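Local coordinates for DUF1780 domain-containing protein (Pseudomonas aeruginosa, PDB 1Y0K) that is of unknown function but belongs to a family of putative endonucleases within the PD-(D/E)XK nuclease clan, so it may act on nucleic acid, at residues A[25-30]-A[50-55]; A[113-118]-A[181-186]. All coordinates share one frame; numbering follows the deposited sequence.

Contact 1: residues A[25-30]-A[50-55]; sequences RKWDRE and FAAPGE
Trp27 carries nearly all of the contact between residues 25-30 and 50-55: its indole reaches from the helix to three consecutive residues, Phe50, Ala51 and Ala52. The methyl CB of Ala52 lies 3.6 Å from Trp27 NE1 at the pyrrole end and 4.0 Å from CE2 of the same indole. Next along the ring, Trp27 CZ2 comes within 3.6 Å of the carbonyl carbon C of Ala51, whose own methyl points away. The far end of the benzo ring meets Phe50 through its methylene, with Trp27 CH2 4.0 Å from Phe50 CB. All three approach the indole plane obliquely, and the Trp27 and Phe50 side chains cross at about a right angle. The reach follows from Trp27 chi1 of -164°, which sets CG anti to the backbone N and sends the ring out from the first turn of helix 26-40, across a CA separation of 8.1 Å between Trp27 and Ala52.

Further out, Trp27 NE1 donates a hydrogen bond to Asp59 O, which restricts rotation of the indole. Phe50, its ring turned from the helix segment, meets Tyr45 edge-to-face, while backbone hydrogen bonds between Ala51 and Leu61 join the short, weakly bonded strand 50-51 to strand 60-62. On the helix, Lys26 NZ bonds the syn lone pair of Glu30 OE2 at 2.9 Å, a salt bridge spanning one turn.

With no hydrogen bond between the two segments and 148 Å² buried, the join is van der Waals in character: residues 25-30 meet residues 50-52 through one indole, whose single polar atom is satisfied by Asp59.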
loop_
_atom_site.group_PDB
_atom_site.type_symbol
_atom_site.label_atom_id
_atom_site.label_comp_id
_atom_site.label_asym_id
_atom_site.label_seq_id
_atom_site.Cartn_x
_atom_site.Cartn_y
_atom_site.Cartn_z
ATOM N N ARG A 25 -13.731 -0.324 -11.412
ATOM C CA ARG A 25 -12.973 -0.181 -12.654
ATOM C C ARG A 25 -11.494 0.029 -12.339
ATOM O O ARG A 25 -11.164 0.516 -11.257
ATOM C CB ARG A 25 -13.521 0.988 -13.473
ATOM C CG ARG A 25 -14.941 0.752 -13.964
ATOM C CD ARG A 25 -15.515 1.985 -14.638
ATOM N NE ARG A 25 -16.634 1.627 -15.504
ATOM C CZ ARG A 25 -17.899 1.524 -15.108
ATOM N NH1 ARG A 25 -18.238 1.754 -13.841
ATOM N NH2 ARG A 25 -18.831 1.189 -15.988
ATOM N N LYS A 26 -10.617 -0.313 -13.290
ATOM C CA LYS A 26 -9.165 -0.377 -13.034
ATOM C C LYS A 26 -8.512 0.923 -12.526
ATOM O O LYS A 26 -7.891 0.931 -11.451
ATOM C CB LYS A 26 -8.401 -0.923 -14.245
ATOM C CG LYS A 26 -6.917 -1.134 -13.957
ATOM C CD LYS A 26 -6.146 -1.656 -15.157
ATOM C CE LYS A 26 -4.669 -1.795 -14.814
ATOM N NZ LYS A 26 -3.985 -0.474 -14.740
ATOM N N TRP A 27 -8.630 2.009 -13.285
ATOM C CA TRP A 27 -8.001 3.247 -12.845
ATOM C C TRP A 27 -8.688 3.812 -11.604
ATOM O O TRP A 27 -8.027 4.314 -10.694
ATOM C CB TRP A 27 -7.923 4.312 -13.949
ATOM C CG TRP A 27 -6.928 5.386 -13.555
ATOM C CD1 TRP A 27 -5.561 5.303 -13.614
ATOM C CD2 TRP A 27 -7.226 6.675 -13.010
ATOM N NE1 TRP A 27 -4.994 6.463 -13.148
ATOM C CE2 TRP A 27 -5.990 7.322 -12.766
ATOM C CE3 TRP A 27 -8.418 7.349 -12.703
ATOM C CZ2 TRP A 27 -5.911 8.612 -12.239
ATOM C CZ3 TRP A 27 -8.337 8.635 -12.175
ATOM C CH2 TRP A 27 -7.093 9.249 -11.947
ATOM N N ASP A 28 -10.009 3.706 -11.559
ATOM C CA ASP A 28 -10.763 4.144 -10.387
ATOM C C ASP A 28 -10.299 3.403 -9.117
ATOM O O ASP A 28 -10.137 4.014 -8.067
ATOM C CB ASP A 28 -12.257 3.941 -10.611
ATOM C CG ASP A 28 -13.092 4.382 -9.421
ATOM O OD1 ASP A 28 -13.218 5.609 -9.205
ATOM O OD2 ASP A 28 -13.630 3.497 -8.721
ATOM N N ARG A 29 -10.090 2.098 -9.241
ATOM C CA ARG A 29 -9.567 1.256 -8.164
ATOM C C ARG A 29 -8.212 1.769 -7.672
ATOM O O ARG A 29 -7.977 1.877 -6.468
ATOM C CB ARG A 29 -9.400 -0.171 -8.698
ATOM C CG ARG A 29 -9.274 -1.261 -7.661
ATOM C CD ARG A 29 -9.674 -2.602 -8.267
ATOM N NE ARG A 29 -9.010 -2.841 -9.545
ATOM C CZ ARG A 29 -9.466 -3.649 -10.497
ATOM N NH1 ARG A 29 -10.612 -4.314 -10.339
ATOM N NH2 ARG A 29 -8.768 -3.788 -11.614
ATOM N N GLU A 30 -7.323 2.060 -8.617
ATOM C CA GLU A 30 -5.980 2.544 -8.304
ATOM C C GLU A 30 -6.018 3.928 -7.666
ATOM O O GLU A 30 -5.313 4.178 -6.680
ATOM C CB GLU A 30 -5.095 2.510 -9.556
ATOM C CG GLU A 30 -4.722 1.083 -9.945
ATOM C CD GLU A 30 -4.475 0.891 -11.432
ATOM O OE1 GLU A 30 -4.521 1.877 -12.204
ATOM O OE2 GLU A 30 -4.249 -0.277 -11.829
ATOM N N PHE A 50 -5.397 14.193 -9.119
ATOM C CA PHE A 50 -5.020 12.875 -9.637
ATOM C C PHE A 50 -5.077 12.851 -11.158
ATOM O O PHE A 50 -6.029 13.359 -11.757
ATOM C CB PHE A 50 -5.932 11.791 -9.061
ATOM C CG PHE A 50 -5.990 11.794 -7.570
ATOM C CD1 PHE A 50 -7.028 12.436 -6.904
ATOM C CD2 PHE A 50 -4.980 11.192 -6.827
ATOM C CE1 PHE A 50 -7.071 12.459 -5.524
ATOM C CE2 PHE A 50 -5.015 11.210 -5.451
ATOM C CZ PHE A 50 -6.061 11.846 -4.794
ATOM N N ALA A 51 -4.058 12.264 -11.771
ATOM C CA ALA A 51 -4.018 12.119 -13.218
ATOM C C ALA A 51 -3.368 10.800 -13.606
ATOM O O ALA A 51 -2.591 10.227 -12.837
ATOM C CB ALA A 51 -3.278 13.290 -13.849
ATOM N N ALA A 52 -3.703 10.312 -14.796
ATOM C CA ALA A 52 -3.024 9.139 -15.337
ATOM C C ALA A 52 -1.871 9.592 -16.238
ATOM O O ALA A 52 -2.004 10.587 -16.963
ATOM C CB ALA A 52 -4.005 8.256 -16.093
ATOM N N PRO A 53 -0.727 8.886 -16.190
ATOM C CA PRO A 53 0.384 9.249 -17.065
ATOM C C PRO A 53 0.155 8.745 -18.481
ATOM O O PRO A 53 -0.753 7.936 -18.712
ATOM C CB PRO A 53 1.563 8.498 -16.445
ATOM C CG PRO A 53 0.945 7.274 -15.902
ATOM C CD PRO A 53 -0.385 7.729 -15.339
ATOM N N GLY A 54 0.986 9.218 -19.407
ATOM C CA GLY A 54 0.980 8.752 -20.796
ATOM C C GLY A 54 1.332 7.278 -20.925
ATOM O O GLY A 54 0.674 6.532 -21.661
ATOM N N GLU A 55 2.374 6.863 -20.210
ATOM C CA GLU A 55 2.814 5.473 -20.229
ATOM C C GLU A 55 2.795 4.936 -18.822
ATOM O O GLU A 55 3.196 5.633 -17.891
ATOM C CB GLU A 55 4.244 5.345 -20.763
ATOM C CG GLU A 55 4.449 5.864 -22.163
ATOM C CD GLU A 55 3.918 4.934 -23.245
ATOM O OE1 GLU A 55 4.075 3.698 -23.124
ATOM O OE2 GLU A 55 3.354 5.453 -24.230
#

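Contact 2: residues A[113-118]-A[181-186]; sequences ELQARL and RVLFAH
A polar atom faces a purely apolar side chain where Gln115 meets Leu183: the amide oxygen of Gln115 rests against both branches of the leucine. Gln115 OE1 is 3.7 Å from Leu183 CD1 and 3.8 Å from its CD2, distances of van der Waals contact. The aliphatic part of the glutamine joins in more loosely, with Gln115 CG 4.2 Å from Leu183 CD1. The two side chains run alongside each other in opposing senses. Gln115 comes from helix 111-116 with CG anti to the backbone N (chi1 174°) and stays extended beyond CG (chi2 167°), which carries its amide alongside the leucine's branched end. Leu118, three residues further on, adds a second apolar touch: its CD2 lies 4.2 Å from Leu183 CD1, the methyl that Gln115 also meets.

The other end of the amide has its own partner, for Gln115 NE2 donates to Pro159 O, and this bond helps fix the turn of the amide plane. On the strand, Leu172 is paired with two residues, Leu183 and Phe184, which makes a classic beta bulge, a local irregularity in the antiparallel pairing of strands 171-175 and 179-185. Leu183 also packs on Met174, and Leu118 reaches Ala143 and Val145, which places the contact against strands 140-146 and 171-175 of the mixed sheet.

The CA atoms of Gln115 and Leu183 stand 9.0 Å apart, and no hydrogen bond crosses between the segments. The 105 Å² buried here is van der Waals contact, part of it an amide oxygen against methyls, while the glutamine directs an N-H of NE2 to the carbonyl of Pro159 rather than to the strand.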
loop_
_atom_site.group_PDB
_atom_site.type_symbol
_atom_site.label_atom_id
_atom_site.label_comp_id
_atom_site.label_asym_id
_atom_site.label_seq_id
_atom_site.Cartn_x
_atom_site.Cartn_y
_atom_site.Cartn_z
ATOM N N GLU A 113 6.648 -10.660 8.320
ATOM C CA GLU A 113 5.959 -11.592 7.425
ATOM C C GLU A 113 4.953 -10.857 6.536
ATOM O O GLU A 113 4.811 -11.190 5.359
ATOM C CB GLU A 113 5.275 -12.713 8.218
ATOM C CG GLU A 113 6.185 -13.868 8.668
ATOM C CD GLU A 113 7.200 -13.492 9.737
ATOM O OE1 GLU A 113 6.972 -12.520 10.492
ATOM O OE2 GLU A 113 8.242 -14.176 9.824
ATOM N N LEU A 114 4.280 -9.846 7.094
ATOM C CA LEU A 114 3.355 -9.001 6.330
ATOM C C LEU A 114 4.096 -8.294 5.187
ATOM O O LEU A 114 3.671 -8.305 4.028
ATOM C CB LEU A 114 2.722 -7.961 7.256
ATOM C CG LEU A 114 1.771 -6.942 6.636
ATOM C CD1 LEU A 114 0.541 -7.646 6.083
ATOM C CD2 LEU A 114 1.379 -5.884 7.681
ATOM N N GLN A 115 5.218 -7.686 5.532
ATOM C CA GLN A 115 6.050 -6.991 4.567
ATOM C C GLN A 115 6.560 -7.941 3.478
ATOM O O GLN A 115 6.663 -7.553 2.306
ATOM C CB GLN A 115 7.201 -6.332 5.329
ATOM C CG GLN A 115 8.281 -5.665 4.521
ATOM C CD GLN A 115 9.145 -4.804 5.413
ATOM O OE1 GLN A 115 8.701 -3.762 5.880
ATOM N NE2 GLN A 115 10.367 -5.251 5.682
ATOM N N ALA A 116 6.829 -9.190 3.858
ATOM C CA ALA A 116 7.312 -10.204 2.914
ATOM C C ALA A 116 6.256 -10.631 1.890
ATOM O O ALA A 116 6.584 -11.156 0.828
ATOM C CB ALA A 116 7.847 -11.424 3.675
ATOM N N ARG A 117 4.987 -10.413 2.211
ATOM C CA ARG A 117 3.895 -10.722 1.294
ATOM C C ARG A 117 3.956 -9.899 0.001
ATOM O O ARG A 117 3.334 -10.267 -0.998
ATOM C CB ARG A 117 2.532 -10.522 1.957
ATOM C CG ARG A 117 2.204 -11.522 3.057
ATOM C CD ARG A 117 2.034 -12.940 2.521
ATOM N NE ARG A 117 1.571 -13.852 3.572
ATOM C CZ ARG A 117 0.313 -14.246 3.711
ATOM N NH1 ARG A 117 -0.623 -13.817 2.866
ATOM N NH2 ARG A 117 -0.020 -15.066 4.701
ATOM N N LEU A 118 4.686 -8.784 0.041
ATOM C CA LEU A 118 4.831 -7.915 -1.128
ATOM C C LEU A 118 5.851 -8.462 -2.123
ATOM O O LEU A 118 5.907 -8.012 -3.280
ATOM C CB LEU A 118 5.284 -6.525 -0.691
ATOM C CG LEU A 118 4.288 -5.495 -0.152
ATOM C CD1 LEU A 118 3.287 -6.067 0.812
ATOM C CD2 LEU A 118 5.074 -4.324 0.487
ATOM N N ARG A 181 1.548 2.636 6.100
ATOM C CA ARG A 181 2.928 2.883 6.474
ATOM C C ARG A 181 3.754 3.189 5.235
ATOM O O ARG A 181 3.640 2.499 4.220
ATOM C CB ARG A 181 3.519 1.667 7.198
ATOM C CG ARG A 181 4.986 1.843 7.596
ATOM C CD ARG A 181 5.521 0.590 8.296
ATOM N NE ARG A 181 6.947 0.717 8.589
ATOM C CZ ARG A 181 7.445 1.210 9.725
ATOM N NH1 ARG A 181 6.643 1.594 10.714
ATOM N NH2 ARG A 181 8.759 1.300 9.883
ATOM N N VAL A 182 4.576 4.226 5.331
ATOM C CA VAL A 182 5.618 4.463 4.331
ATOM C C VAL A 182 6.827 3.621 4.766
ATOM O O VAL A 182 7.401 3.856 5.844
ATOM C CB VAL A 182 5.993 5.972 4.260
ATOM C CG1 VAL A 182 7.135 6.200 3.260
ATOM C CG2 VAL A 182 4.764 6.812 3.885
ATOM N N LEU A 183 7.188 2.619 3.958
ATOM C CA LEU A 183 8.303 1.719 4.304
ATOM C C LEU A 183 9.657 2.369 4.091
ATOM O O LEU A 183 10.550 2.230 4.928
ATOM C CB LEU A 183 8.239 0.391 3.540
ATOM C CG LEU A 183 7.002 -0.482 3.768
ATOM C CD1 LEU A 183 7.199 -1.852 3.140
ATOM C CD2 LEU A 183 6.705 -0.630 5.264
ATOM N N PHE A 184 9.811 3.057 2.960
ATOM C CA PHE A 184 11.001 3.858 2.699
ATOM C C PHE A 184 10.698 4.914 1.656
ATOM O O PHE A 184 9.759 4.778 0.878
ATOM C CB PHE A 184 12.214 2.991 2.289
ATOM C CG PHE A 184 12.130 2.388 0.896
ATOM C CD1 PHE A 184 12.501 3.126 -0.232
ATOM C CD2 PHE A 184 11.748 1.058 0.725
ATOM C CE1 PHE A 184 12.452 2.561 -1.510
ATOM C CE2 PHE A 184 11.707 0.476 -0.543
ATOM C CZ PHE A 184 12.058 1.226 -1.665
ATOM N N ALA A 185 11.495 5.981 1.650
ATOM C CA ALA A 185 11.350 7.013 0.635
ATOM C C ALA A 185 12.676 7.734 0.493
ATOM O O ALA A 185 13.221 8.234 1.486
ATOM C CB ALA A 185 10.252 7.980 1.004
ATOM N N HIS A 186 13.211 7.735 -0.726
ATOM C CA HIS A 186 14.490 8.384 -0.999
ATOM C C HIS A 186 14.360 9.903 -0.978
ATOM O O HIS A 186 13.263 10.447 -1.066
ATOM C CB HIS A 186 15.062 7.932 -2.341
ATOM C CG HIS A 186 15.662 6.565 -2.315
ATOM N ND1 HIS A 186 16.953 6.323 -1.884
ATOM C CD2 HIS A 186 15.158 5.366 -2.690
ATOM C CE1 HIS A 186 17.212 5.032 -1.991
ATOM N NE2 HIS A 186 16.139 4.430 -2.474
#

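Both contacts bring a helix against the same mixed seven-stranded sheet, but at different places. Contact 1 involves the outermost strand 50-51 and the loop after it, whereas contact 2 involves strand 179-185, next to the opposite outer strand 201-202. Their centres are 22 Å apart and lie on opposite sides of the chain's centre; with nearest atoms about 14 Å apart, they do not touch. Depth differs too: the centre of contact 1 is 16 Å from the chain's centre and that of contact 2 only 8 Å. Contact 1 closes along the chain before contact 2 begins. No active-site residue is identified here, so neither contact can be tied to a nuclease site.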